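Local structure of phosphoribosylaminoimidazole carboxylase, ATPase subunit (Thermus thermophilus, 3AW8) at residues S24-D29 and V39-V44; G51-F56 and R76-R81; A61-E66 and L82-P87; A88-V93 and L237-V242; L184-R189 and L283-G288. The protein probably catalyses the ATP-dependent carboxylation of 5-aminoimidazole ribonucleotide with bicarbonate to N5-carboxyaminoimidazole ribonucleotide, a step of de novo purine biosynthesis. All blocks are in the same frame, centred on the assembly; numbering follows the deposited sequence.

Contact 1 of 5, residues S24-D29 and V39-V44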
# COMPACT_ATOMS: atom_id res chain seq x y z
N SER A 24 -2.62 -14.60 -2.98
CA SER A 24 -2.96 -15.21 -1.69
C SER A 24 -1.67 -15.62 -1.01
O SER A 24 -0.66 -15.88 -1.67
CB SER A 24 -3.83 -16.43 -1.89
OG SER A 24 -5.04 -16.05 -2.50
N PHE A 25 -1.70 -15.71 0.31
CA PHE A 25 -0.49 -16.05 1.03
C PHE A 25 -0.72 -17.01 2.17
O PHE A 25 -1.83 -17.11 2.69
CB PHE A 25 0.14 -14.76 1.59
CG PHE A 25 0.53 -13.78 0.54
CD1 PHE A 25 1.80 -13.81 -0.02
CD2 PHE A 25 -0.41 -12.88 0.04
CE1 PHE A 25 2.14 -12.95 -1.07
CE2 PHE A 25 -0.08 -12.01 -1.01
CZ PHE A 25 1.19 -12.05 -1.57
N ARG A 26 0.34 -17.73 2.52
CA ARG A 26 0.34 -18.65 3.64
C ARG A 26 1.74 -18.55 4.24
O ARG A 26 2.74 -18.66 3.52
CB ARG A 26 0.08 -20.09 3.19
CG ARG A 26 0.08 -21.07 4.35
CD ARG A 26 -0.16 -22.48 3.88
NE ARG A 26 -1.50 -22.66 3.33
CZ ARG A 26 -1.83 -23.61 2.47
NH1 ARG A 26 -0.91 -24.48 2.06
NH2 ARG A 26 -3.07 -23.71 2.01
N PHE A 27 1.82 -18.33 5.54
CA PHE A 27 3.12 -18.21 6.18
C PHE A 27 3.38 -19.40 7.08
O PHE A 27 2.46 -20.10 7.49
CB PHE A 27 3.20 -16.93 7.04
CG PHE A 27 2.89 -15.67 6.28
CD1 PHE A 27 1.59 -15.20 6.19
CD2 PHE A 27 3.89 -15.00 5.59
CE1 PHE A 27 1.28 -14.08 5.42
CE2 PHE A 27 3.60 -13.88 4.82
CZ PHE A 27 2.29 -13.42 4.73
N LEU A 28 4.66 -19.64 7.36
CA LEU A 28 5.07 -20.71 8.26
C LEU A 28 6.00 -20.00 9.24
O LEU A 28 6.88 -19.25 8.83
CB LEU A 28 5.86 -21.81 7.52
CG LEU A 28 5.89 -23.19 8.21
CD1 LEU A 28 7.04 -24.02 7.64
CD2 LEU A 28 6.08 -23.06 9.71
N ASP A 29 5.78 -20.22 10.53
CA ASP A 29 6.60 -19.60 11.55
C ASP A 29 6.34 -20.35 12.84
O ASP A 29 5.21 -20.75 13.11
CB ASP A 29 6.27 -18.12 11.72
CG ASP A 29 7.36 -17.36 12.48
OD1 ASP A 29 7.47 -17.53 13.72
OD2 ASP A 29 8.12 -16.61 11.83
N VAL A 39 -2.22 -10.87 8.94
CA VAL A 39 -2.49 -10.44 7.59
C VAL A 39 -2.71 -11.55 6.57
O VAL A 39 -3.12 -11.29 5.45
CB VAL A 39 -1.33 -9.50 7.17
CG1 VAL A 39 -0.52 -10.10 6.04
CG2 VAL A 39 -1.87 -8.13 6.87
N GLY A 40 -2.45 -12.79 6.98
CA GLY A 40 -2.65 -13.92 6.08
C GLY A 40 -2.78 -15.22 6.85
O GLY A 40 -2.85 -15.21 8.08
N GLU A 41 -2.82 -16.34 6.14
CA GLU A 41 -2.92 -17.66 6.77
C GLU A 41 -1.55 -18.00 7.33
O GLU A 41 -0.55 -18.03 6.61
CB GLU A 41 -3.35 -18.70 5.73
CG GLU A 41 -3.60 -20.10 6.29
CD GLU A 41 -3.96 -21.13 5.20
OE1 GLU A 41 -4.07 -22.34 5.54
OE2 GLU A 41 -4.13 -20.76 4.01
N LEU A 42 -1.50 -18.25 8.63
CA LEU A 42 -0.25 -18.56 9.29
C LEU A 42 -0.27 -19.96 9.87
O LEU A 42 -1.16 -20.31 10.65
CB LEU A 42 0.01 -17.52 10.40
CG LEU A 42 1.23 -17.57 11.35
CD1 LEU A 42 0.80 -18.18 12.66
CD2 LEU A 42 2.40 -18.33 10.72
N VAL A 43 0.71 -20.76 9.48
CA VAL A 43 0.83 -22.12 9.98
C VAL A 43 1.93 -22.08 11.03
O VAL A 43 3.07 -21.71 10.73
CB VAL A 43 1.23 -23.10 8.85
CG1 VAL A 43 1.53 -24.48 9.42
CG2 VAL A 43 0.12 -23.18 7.83
N VAL A 44 1.58 -22.42 12.27
CA VAL A 44 2.57 -22.42 13.34
C VAL A 44 3.32 -23.75 13.35
O VAL A 44 2.70 -24.82 13.36
CB VAL A 44 1.91 -22.21 14.73
CG1 VAL A 44 2.98 -22.09 15.80
CG2 VAL A 44 1.05 -20.95 14.72
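The carbonyl oxygen E41 O takes one hydrogen bond from the neighbouring strand, from F27 N at 2.6 Å, and a weaker CA-H...O contact from R26 CA at 3.2 Å. This is a parallel ladder on the edge of the four-stranded Rossmann-like sheet of the preATP-grasp domain, where 41-44 is the outermost strand beside 25-29. The register R26-E41, F27-L42, L28-V43 and D29-V44 supports that reading, as do the bonds V43 N to F27 O (2.7 Å) and D29 N to V43 O (3.1 Å). On the face of F27 and L42, L42 CD2 packs against F27 CB at 4.0 Å, while the F27 ring turns its edge to G40 CA. Helix 9-18 covers this face through A15. D29 OD2 reaches G7 N, in a glycine-rich turn that resembles the GxGxxG pattern of Rossmann-type folds, and D29 OD1 takes S31 N. On the other face R26 and E41 lie side by side and point the same way. R26 also donates to F56 O and meets E58, so E41 is one of several partners. Its carboxylate stands 74° from the guanidinium plane, at whose edge E41 OE2 makes a weak salt-bridge hydrogen bond with R26 NE, 3.3 Å long.

Contact 2 of 5, residues G51-F56 and R76-R81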
# COMPACT_ATOMS: atom_id res chain seq x y z
N GLY A 51 6.53 -32.41 9.28
CA GLY A 51 5.08 -32.46 9.21
C GLY A 51 4.49 -31.10 8.90
O GLY A 51 3.70 -30.95 7.96
N ALA A 52 4.88 -30.09 9.68
CA ALA A 52 4.38 -28.74 9.48
C ALA A 52 4.84 -28.22 8.12
O ALA A 52 4.08 -27.56 7.42
CB ALA A 52 4.89 -27.84 10.59
N LEU A 53 6.07 -28.54 7.75
CA LEU A 53 6.62 -28.09 6.48
C LEU A 53 5.74 -28.53 5.31
O LEU A 53 5.27 -27.69 4.54
CB LEU A 53 8.03 -28.63 6.29
CG LEU A 53 9.11 -27.66 5.80
CD1 LEU A 53 10.19 -28.42 5.08
CD2 LEU A 53 8.52 -26.65 4.86
N LEU A 54 5.52 -29.84 5.19
CA LEU A 54 4.71 -30.39 4.10
C LEU A 54 3.23 -29.97 4.14
O LEU A 54 2.60 -29.79 3.09
CB LEU A 54 4.82 -31.92 4.10
CG LEU A 54 6.26 -32.42 3.95
CD1 LEU A 54 6.29 -33.93 4.11
CD2 LEU A 54 6.82 -32.02 2.58
N ARG A 55 2.69 -29.83 5.34
CA ARG A 55 1.31 -29.40 5.51
C ARG A 55 1.17 -27.98 4.93
O ARG A 55 0.24 -27.69 4.17
CB ARG A 55 0.93 -29.40 6.99
CG ARG A 55 -0.49 -28.93 7.27
CD ARG A 55 -0.91 -29.19 8.71
NE ARG A 55 -0.11 -28.48 9.71
CZ ARG A 55 0.83 -29.05 10.47
NH1 ARG A 55 1.51 -28.31 11.34
NH2 ARG A 55 1.10 -30.35 10.36
N PHE A 56 2.11 -27.12 5.28
CA PHE A 56 2.12 -25.74 4.80
C PHE A 56 2.34 -25.65 3.29
O PHE A 56 1.86 -24.74 2.63
CB PHE A 56 3.22 -24.95 5.57
CG PHE A 56 3.95 -23.91 4.75
CD1 PHE A 56 5.04 -24.27 3.97
CD2 PHE A 56 3.52 -22.58 4.74
CE1 PHE A 56 5.72 -23.32 3.20
CE2 PHE A 56 4.18 -21.62 3.96
CZ PHE A 56 5.29 -22.00 3.19
N ARG A 76 15.31 -26.68 0.80
CA ARG A 76 15.66 -27.73 -0.16
C ARG A 76 14.65 -28.88 -0.14
O ARG A 76 14.43 -29.53 -1.17
CB ARG A 76 17.08 -28.25 0.10
CG ARG A 76 18.17 -27.28 -0.37
CD ARG A 76 19.57 -27.84 -0.14
NE ARG A 76 20.62 -26.88 -0.50
CZ ARG A 76 20.80 -26.39 -1.72
NH1 ARG A 76 19.99 -26.75 -2.71
NH2 ARG A 76 21.78 -25.52 -1.96
N ARG A 77 14.04 -29.13 1.01
CA ARG A 77 13.06 -30.19 1.14
C ARG A 77 11.85 -29.94 0.25
O ARG A 77 11.27 -30.87 -0.31
CB ARG A 77 12.60 -30.31 2.60
CG ARG A 77 11.50 -31.34 2.83
CD ARG A 77 12.05 -32.76 2.78
NE ARG A 77 10.99 -33.76 2.92
CZ ARG A 77 10.14 -34.10 1.96
NH1 ARG A 77 9.20 -35.01 2.18
NH2 ARG A 77 10.25 -33.53 0.76
N LEU A 78 11.47 -28.67 0.12
CA LEU A 78 10.32 -28.30 -0.70
C LEU A 78 10.70 -28.04 -2.15
O LEU A 78 9.84 -28.08 -3.03
CB LEU A 78 9.65 -27.05 -0.13
CG LEU A 78 8.61 -27.18 0.98
CD1 LEU A 78 9.01 -28.23 1.99
CD2 LEU A 78 8.46 -25.83 1.65
N GLU A 79 11.98 -27.77 -2.40
CA GLU A 79 12.45 -27.46 -3.74
C GLU A 79 11.99 -28.49 -4.77
O GLU A 79 11.63 -28.12 -5.90
CB GLU A 79 13.98 -27.37 -3.77
CG GLU A 79 14.51 -26.49 -4.90
CD GLU A 79 15.97 -26.11 -4.71
OE1 GLU A 79 16.39 -25.07 -5.29
OE2 GLU A 79 16.70 -26.84 -3.99
N GLY A 80 12.00 -29.76 -4.40
CA GLY A 80 11.56 -30.78 -5.33
C GLY A 80 10.08 -30.65 -5.61
O GLY A 80 9.67 -30.60 -6.77
N ARG A 81 9.29 -30.58 -4.55
CA ARG A 81 7.83 -30.48 -4.61
C ARG A 81 7.26 -29.30 -5.41
O ARG A 81 6.37 -29.48 -6.24
CB ARG A 81 7.27 -30.45 -3.19
CG ARG A 81 8.05 -31.35 -2.23
CD ARG A 81 7.47 -32.75 -2.11
NE ARG A 81 6.65 -32.89 -0.92
CZ ARG A 81 5.54 -32.19 -0.68
NH1 ARG A 81 4.86 -32.39 0.44
NH2 ARG A 81 5.11 -31.30 -1.56
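L53 and L78 make the dense part of this helix-helix contact: both methyls of L53 press on L78, with L53 CD2 meeting L78 CD1 and CD2 and L53 CD1 meeting CD1. F56 closes the buried end, its ring edge directed at L78 CD2, which lies 4.0 Å from F56 CE1. The L78 methyls reach L53 and F56 because CG stands anti to the carbonyl carbon (chi1 -85°), which swings the branch across to the other helix. Toward solvent the contact is looser and mixed in character. L54 crosses R77 at about a right angle; L54 CD2 sits 3.8 Å above one face of the R77 guanidinium, offset toward its rim, and L54 CD1 is 3.7 Å from R77 NH1. R77 crosses L53 obliquely, R77 CG lying 3.9 Å from L53 CD1, while its NE is paired with E50. The axes of 51-56 and 76-81 come no closer than 10.8 Å and run at 32° to each other, a separation bridged by side chains alone. Helices 50-57 and 72-81 lie side by side in the preATP-grasp domain; L53 and F56 also rest on L28 of strand 25-29, and R76 salt-bridges to E92 of helix 88-94.

Contact 3 of 5, residues A61-E66 and L82-P87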
# COMPACT_ATOMS: atom_id res chain seq x y z
N ALA A 61 1.54 -22.52 -5.02
CA ALA A 61 1.94 -22.37 -6.40
C ALA A 61 3.46 -22.30 -6.42
O ALA A 61 4.11 -22.88 -7.29
CB ALA A 61 1.36 -21.10 -6.98
N LEU A 62 4.02 -21.60 -5.43
CA LEU A 62 5.47 -21.45 -5.30
C LEU A 62 5.80 -21.10 -3.85
O LEU A 62 4.91 -20.78 -3.06
CB LEU A 62 5.98 -20.35 -6.25
CG LEU A 62 5.63 -18.88 -5.98
CD1 LEU A 62 6.65 -18.27 -5.02
CD2 LEU A 62 5.63 -18.10 -7.29
N VAL A 63 7.08 -21.17 -3.50
CA VAL A 63 7.51 -20.87 -2.15
C VAL A 63 8.73 -19.97 -2.15
O VAL A 63 9.68 -20.20 -2.88
CB VAL A 63 7.86 -22.15 -1.37
CG1 VAL A 63 8.47 -21.80 -0.02
CG2 VAL A 63 6.61 -23.00 -1.19
N THR A 64 8.68 -18.93 -1.32
CA THR A 64 9.78 -17.98 -1.19
C THR A 64 10.01 -17.83 0.32
O THR A 64 9.28 -18.41 1.12
CB THR A 64 9.42 -16.63 -1.86
OG1 THR A 64 10.54 -15.74 -1.82
CG2 THR A 64 8.21 -15.99 -1.17
N TYR A 65 11.02 -17.07 0.73
CA TYR A 65 11.28 -16.91 2.17
C TYR A 65 11.64 -15.48 2.56
O TYR A 65 12.14 -14.71 1.74
CB TYR A 65 12.39 -17.87 2.61
CG TYR A 65 13.51 -17.99 1.60
CD1 TYR A 65 13.42 -18.90 0.54
CD2 TYR A 65 14.62 -17.17 1.66
CE1 TYR A 65 14.42 -18.98 -0.43
CE2 TYR A 65 15.63 -17.24 0.70
CZ TYR A 65 15.52 -18.14 -0.34
OH TYR A 65 16.52 -18.19 -1.29
N GLU A 66 11.39 -15.13 3.83
CA GLU A 66 11.70 -13.78 4.34
C GLU A 66 12.61 -13.84 5.55
O GLU A 66 13.30 -12.87 5.86
CB GLU A 66 10.41 -13.03 4.69
CG GLU A 66 9.53 -13.71 5.76
CD GLU A 66 9.63 -13.05 7.13
OE1 GLU A 66 10.19 -13.66 8.06
OE2 GLU A 66 9.12 -11.91 7.28
N LEU A 82 7.74 -28.08 -5.14
CA LEU A 82 7.26 -26.90 -5.85
C LEU A 82 8.36 -25.90 -6.20
O LEU A 82 9.49 -26.02 -5.72
CB LEU A 82 6.13 -26.20 -5.06
CG LEU A 82 6.22 -25.76 -3.59
CD1 LEU A 82 5.51 -26.77 -2.71
CD2 LEU A 82 7.66 -25.59 -3.16
N PRO A 83 8.05 -24.90 -7.04
CA PRO A 83 9.06 -23.91 -7.41
C PRO A 83 9.50 -23.15 -6.16
O PRO A 83 8.68 -22.90 -5.27
CB PRO A 83 8.32 -23.00 -8.40
CG PRO A 83 7.27 -23.89 -8.96
CD PRO A 83 6.79 -24.66 -7.76
N LEU A 84 10.77 -22.78 -6.11
CA LEU A 84 11.31 -22.06 -4.96
C LEU A 84 12.21 -20.94 -5.44
O LEU A 84 13.21 -21.19 -6.11
CB LEU A 84 12.13 -23.02 -4.09
CG LEU A 84 12.80 -22.44 -2.84
CD1 LEU A 84 11.79 -22.37 -1.72
CD2 LEU A 84 13.99 -23.32 -2.44
N TYR A 85 11.87 -19.71 -5.09
CA TYR A 85 12.68 -18.56 -5.48
C TYR A 85 12.84 -17.64 -4.28
O TYR A 85 11.88 -17.35 -3.58
CB TYR A 85 12.01 -17.78 -6.61
CG TYR A 85 11.45 -18.63 -7.73
CD1 TYR A 85 10.20 -19.24 -7.61
CD2 TYR A 85 12.14 -18.79 -8.93
CE1 TYR A 85 9.65 -19.98 -8.65
CE2 TYR A 85 11.60 -19.53 -9.98
CZ TYR A 85 10.35 -20.12 -9.84
OH TYR A 85 9.80 -20.84 -10.87
N PRO A 86 14.07 -17.16 -4.02
CA PRO A 86 15.31 -17.43 -4.76
C PRO A 86 15.76 -18.86 -4.56
O PRO A 86 15.22 -19.58 -3.72
CB PRO A 86 16.30 -16.44 -4.13
CG PRO A 86 15.43 -15.34 -3.65
CD PRO A 86 14.28 -16.09 -3.04
N PRO A 87 16.76 -19.31 -5.33
CA PRO A 87 17.28 -20.68 -5.22
C PRO A 87 17.91 -20.94 -3.86
O PRO A 87 18.48 -20.04 -3.25
CB PRO A 87 18.31 -20.74 -6.35
CG PRO A 87 17.79 -19.77 -7.34
CD PRO A 87 17.36 -18.61 -6.48
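V63 uses both of its backbone polar groups on the facing segment: V63 N donates to P83 O at 2.9 Å, and V63 O accepts from Y85 N at 3.1 Å. They bracket L84 in a single bridge, to which L84 CA adds a CA-H...O contact with V63 O. T64 OG1 donates to Y85 O over 2.7 Å, in the carbonyl plane; lying anti to the backbone N (chi1 -176°), OG1 points at the facing segment, and it also bonds H282 NE2. The Y65 hydroxyl meets two possible weak acceptors, P86 O and P87 O. The pairing L62-P83, V63-L84, T64-Y85 advances in the same sense along both segments, and 82-87 lies along the outer side of strand 62-65 in the Rossmann-like sheet. Helix 72-81 connects the two as in a beta-alpha-beta unit, but 82-87 is not a regular strand. Apolar contacts fall on two sides. With V63, the CG2 methyl faces L82 CD2 and the CG1 methyl lies 3.8 Å from L84 CD1. On the other side L62 CB meets P83 CB at 4.1 Å and the edge of the Y85 ring. Farther along, Y65 CZ is 3.6 Å from P86 CD, the proline that follows a cis peptide bond.

Contact 4 of 5, residues A88-V93 and L237-V242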
# COMPACT_ATOMS: atom_id res chain seq x y z
N ALA A 88 17.80 -22.18 -3.39
CA ALA A 88 18.37 -22.58 -2.10
C ALA A 88 19.85 -22.25 -1.98
O ALA A 88 20.36 -22.03 -0.88
CB ALA A 88 18.15 -24.07 -1.86
N LYS A 89 20.55 -22.21 -3.11
CA LYS A 89 21.98 -21.91 -3.10
C LYS A 89 22.24 -20.55 -2.46
O LYS A 89 23.15 -20.40 -1.64
CB LYS A 89 22.53 -21.92 -4.54
CG LYS A 89 24.04 -21.74 -4.65
CD LYS A 89 24.44 -21.60 -6.12
CE LYS A 89 25.94 -21.41 -6.32
NZ LYS A 89 26.72 -22.62 -5.93
N ALA A 90 21.43 -19.55 -2.84
CA ALA A 90 21.56 -18.19 -2.32
C ALA A 90 21.56 -18.18 -0.79
O ALA A 90 22.30 -17.42 -0.17
CB ALA A 90 20.45 -17.32 -2.86
N LEU A 91 20.71 -19.00 -0.19
CA LEU A 91 20.65 -19.09 1.27
C LEU A 91 21.98 -19.65 1.77
O LEU A 91 22.55 -19.15 2.74
CB LEU A 91 19.53 -20.03 1.71
CG LEU A 91 18.13 -19.47 1.87
CD1 LEU A 91 17.20 -20.57 2.33
CD2 LEU A 91 18.16 -18.35 2.88
N GLU A 92 22.45 -20.70 1.11
CA GLU A 92 23.70 -21.36 1.46
C GLU A 92 24.82 -20.32 1.49
O GLU A 92 25.51 -20.15 2.49
CB GLU A 92 24.01 -22.44 0.43
CG GLU A 92 24.85 -23.61 0.93
CD GLU A 92 24.00 -24.80 1.38
OE1 GLU A 92 23.19 -25.30 0.56
OE2 GLU A 92 24.15 -25.24 2.55
N VAL A 93 25.01 -19.64 0.37
CA VAL A 93 26.04 -18.62 0.25
C VAL A 93 25.91 -17.54 1.32
O VAL A 93 26.87 -17.24 2.03
CB VAL A 93 25.99 -17.93 -1.14
CG1 VAL A 93 27.03 -16.83 -1.22
CG2 VAL A 93 26.21 -18.95 -2.24
N LEU A 237 24.04 -16.92 -9.55
CA LEU A 237 23.17 -17.75 -8.71
C LEU A 237 21.84 -18.10 -9.35
O LEU A 237 21.05 -18.84 -8.76
CB LEU A 237 22.88 -17.04 -7.39
CG LEU A 237 23.98 -16.79 -6.36
CD1 LEU A 237 23.57 -15.63 -5.46
CD2 LEU A 237 24.23 -18.05 -5.56
N ASP A 238 21.58 -17.58 -10.55
CA ASP A 238 20.29 -17.82 -11.20
C ASP A 238 19.23 -17.29 -10.25
O ASP A 238 18.20 -17.91 -10.01
CB ASP A 238 20.08 -19.32 -11.44
CG ASP A 238 20.37 -19.72 -12.87
OD1 ASP A 238 21.56 -19.66 -13.28
OD2 ASP A 238 19.41 -20.09 -13.57
N TYR A 239 19.53 -16.12 -9.71
CA TYR A 239 18.68 -15.45 -8.75
C TYR A 239 17.34 -15.04 -9.33
O TYR A 239 17.25 -14.56 -10.46
CB TYR A 239 19.39 -14.22 -8.19
CG TYR A 239 18.90 -13.81 -6.82
CD1 TYR A 239 19.45 -14.38 -5.67
CD2 TYR A 239 17.86 -12.90 -6.66
CE1 TYR A 239 18.98 -14.05 -4.41
CE2 TYR A 239 17.38 -12.56 -5.40
CZ TYR A 239 17.95 -13.13 -4.28
OH TYR A 239 17.51 -12.78 -3.03
N VAL A 240 16.29 -15.23 -8.53
CA VAL A 240 14.95 -14.84 -8.92
C VAL A 240 14.36 -14.17 -7.69
O VAL A 240 14.26 -14.78 -6.62
CB VAL A 240 14.08 -16.04 -9.31
CG1 VAL A 240 12.71 -15.55 -9.74
CG2 VAL A 240 14.76 -16.82 -10.42
N GLY A 241 13.98 -12.91 -7.86
CA GLY A 241 13.41 -12.16 -6.75
C GLY A 241 14.28 -10.97 -6.43
O GLY A 241 15.01 -10.47 -7.29
N VAL A 242 14.18 -10.49 -5.20
CA VAL A 242 14.96 -9.35 -4.79
C VAL A 242 16.19 -9.77 -4.00
O VAL A 242 16.12 -10.62 -3.11
CB VAL A 242 14.11 -8.37 -3.97
CG1 VAL A 242 14.99 -7.33 -3.28
CG2 VAL A 242 13.12 -7.69 -4.91
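The Y239 ring presents an edge to the helix, A90 CB lying near the ring plane at 3.9 Å from Y239 CE1. Elsewhere on its rim, also in plane, are G241 O and V242 N of its own segment, and P86 and P261 touch the same side chain. Here the preATP-grasp domain meets the ATP-grasp domain: helix 88-94 belongs to the first, and the turn between helix 220-237 and strand 241-250 to the second. Helix 220-237 ends in a Schellman motif, with D238 at positive phi (59°) as its C-prime residue; L237 points at helix 88-94, while only the end of Y239 approaches it. L237 supplies the larger part of the contact. With its CG anti to the carbonyl carbon (chi1 -67°), the CD2 methyl enters the surface formed by K89, A90 and V93, which lie on one side of their helix. V93 CG2 is 4.0 Å away from L237 CD2, and F103 and M259 pack on both V93 and L237. The side chain of V93 is about 10 Å from those of R97 and E258, which line the AMP pocket. At the exposed margin K89 is extended as far as CE and bent only at NZ, and its methylenes pass obliquely over the leucine: L237 CD2 stands 3.6 Å from K89 CD and 3.8 Å from both K89 CG and K89 CE.

Contact 5 of 5, residues L184-R189 and L283-G288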
# COMPACT_ATOMS: atom_id res chain seq x y z
N LEU A 184 19.60 -2.55 -3.66
CA LEU A 184 18.57 -3.57 -3.79
C LEU A 184 18.44 -3.85 -5.28
O LEU A 184 18.27 -2.93 -6.08
CB LEU A 184 17.23 -3.09 -3.23
CG LEU A 184 17.11 -2.84 -1.72
CD1 LEU A 184 17.75 -3.98 -0.97
CD2 LEU A 184 17.78 -1.53 -1.33
N ALA A 185 18.56 -5.11 -5.67
CA ALA A 185 18.45 -5.48 -7.07
C ALA A 185 17.41 -6.58 -7.22
O ALA A 185 17.10 -7.29 -6.26
CB ALA A 185 19.80 -5.97 -7.60
N VAL A 186 16.87 -6.72 -8.41
CA VAL A 186 15.86 -7.74 -8.64
C VAL A 186 15.98 -8.38 -10.02
O VAL A 186 16.29 -7.71 -11.01
CB VAL A 186 14.45 -7.15 -8.43
CG1 VAL A 186 14.38 -5.75 -9.00
CG2 VAL A 186 13.40 -8.04 -9.08
N ARG A 187 15.74 -9.68 -10.06
CA ARG A 187 15.80 -10.42 -11.31
C ARG A 187 14.58 -11.33 -11.40
O ARG A 187 14.38 -12.19 -10.54
CB ARG A 187 17.09 -11.25 -11.35
CG ARG A 187 17.29 -12.07 -12.63
CD ARG A 187 18.68 -12.69 -12.67
NE ARG A 187 18.87 -13.54 -13.84
CZ ARG A 187 18.41 -14.78 -13.95
NH1 ARG A 187 18.63 -15.47 -15.06
NH2 ARG A 187 17.75 -15.35 -12.96
N GLY A 188 13.77 -11.11 -12.43
CA GLY A 188 12.58 -11.91 -12.63
C GLY A 188 12.87 -13.34 -13.05
O GLY A 188 14.01 -13.71 -13.35
N ARG A 189 11.82 -14.15 -13.06
CA ARG A 189 11.94 -15.55 -13.44
C ARG A 189 12.28 -15.62 -14.92
O ARG A 189 12.87 -16.58 -15.40
CB ARG A 189 10.62 -16.27 -13.16
CG ARG A 189 10.71 -17.77 -13.15
CD ARG A 189 9.46 -18.39 -12.54
NE ARG A 189 8.27 -18.12 -13.33
CZ ARG A 189 7.02 -18.31 -12.90
NH1 ARG A 189 6.80 -18.77 -11.67
NH2 ARG A 189 5.99 -18.04 -13.70
N LEU A 283 7.64 -9.99 -5.64
CA LEU A 283 6.48 -10.78 -6.02
C LEU A 283 6.40 -10.91 -7.54
O LEU A 283 6.17 -12.00 -8.07
CB LEU A 283 5.21 -10.13 -5.46
CG LEU A 283 4.45 -10.77 -4.29
CD1 LEU A 283 5.37 -11.57 -3.40
CD2 LEU A 283 3.76 -9.66 -3.50
N ARG A 284 6.58 -9.80 -8.24
CA ARG A 284 6.52 -9.82 -9.70
C ARG A 284 7.61 -10.73 -10.25
O ARG A 284 7.36 -11.53 -11.16
CB ARG A 284 6.63 -8.39 -10.26
CG ARG A 284 5.37 -7.58 -9.99
CD ARG A 284 5.56 -6.07 -10.08
NE ARG A 284 5.51 -5.57 -11.45
CZ ARG A 284 5.16 -4.34 -11.80
NH1 ARG A 284 4.81 -3.44 -10.88
NH2 ARG A 284 5.17 -3.99 -13.08
N ALA A 285 8.80 -10.64 -9.67
CA ALA A 285 9.92 -11.46 -10.09
C ALA A 285 9.62 -12.95 -9.97
O ALA A 285 9.59 -13.66 -10.97
CB ALA A 285 11.15 -11.13 -9.27
N VAL A 286 9.38 -13.43 -8.75
CA VAL A 286 9.13 -14.85 -8.54
C VAL A 286 7.89 -15.36 -9.27
O VAL A 286 7.70 -16.57 -9.40
CB VAL A 286 8.98 -15.19 -7.03
CG1 VAL A 286 10.17 -14.65 -6.25
CG2 VAL A 286 7.67 -14.65 -6.49
N LEU A 287 7.06 -14.43 -9.74
CA LEU A 287 5.83 -14.82 -10.42
C LEU A 287 6.01 -14.86 -11.94
O LEU A 287 5.17 -15.41 -12.64
CB LEU A 287 4.70 -13.85 -10.04
CG LEU A 287 3.42 -14.44 -9.44
CD1 LEU A 287 3.71 -15.70 -8.67
CD2 LEU A 287 2.76 -13.39 -8.55
N GLY A 288 7.10 -14.29 -12.42
CA GLY A 288 7.36 -14.29 -13.85
C GLY A 288 6.65 -13.14 -14.55
O GLY A 288 6.45 -13.17 -15.76
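R189 holds its CG anti to the backbone N (chi1 -165°) and bends at chi3 (64°), which lays the guanidinium over the last turn of helix 278-287. One face of the group covers the peptide between L287 and G288: L287 C is 3.6 Å above the plane and G288 N 3.9 Å, both offset toward the rim. R189 NH2 comes within 3.0 Å of L287 O and R189 NH1 within 3.3 Å of V286 O, but in each case the angle is too poor for a hydrogen bond. The evidence is therefore for a charged flat group lying over the L287-G288 peptide, with V286 O nearby, at a helix C-terminus, where the helix dipole would probably favour it. That end is a Schellman motif: G288 has positive phi and its N bonds to A285 O. The same oxygen accepts R189 N at 3.1 Å, from 42° out of the carbonyl plane and from the face opposite to G288 N, so A285 O is held by two donors. The contact joins helix 278-287 to the end of strand 179-187 in the large antiparallel sheet of the ATP-grasp region. The backbones come close at G188, whose CA is 3.7 Å from A285 CA. Beyond it V186 CG2 touches A285 CB at 3.8 Å. Y85 of the preATP-grasp domain packs on both R189 and V286.

In the fold
From the N terminus, contact 1 closes a short loop between adjacent strands at the sheet edge and ends before contact 2 opens. Contacts 2 and 3 cross: helix 50-57 and strand 62-65 are followed, in the same order, by their partners, helix 72-81 and the irregular segment 82-87, so within the preATP-grasp domain they join helix to helix and strand to extended chain. Contacts 4 and 5 likewise cross over far longer loops, since 184-189 falls between the segments of contact 4, and 237-242 between those of contact 5. Strands 179-187 and 241-250 are sheet neighbours, so these two contacts share one sheet. Contact 3 touches both of them, through Y85 and P86 on V240, and through L62 on V286, placing it at the domain interface.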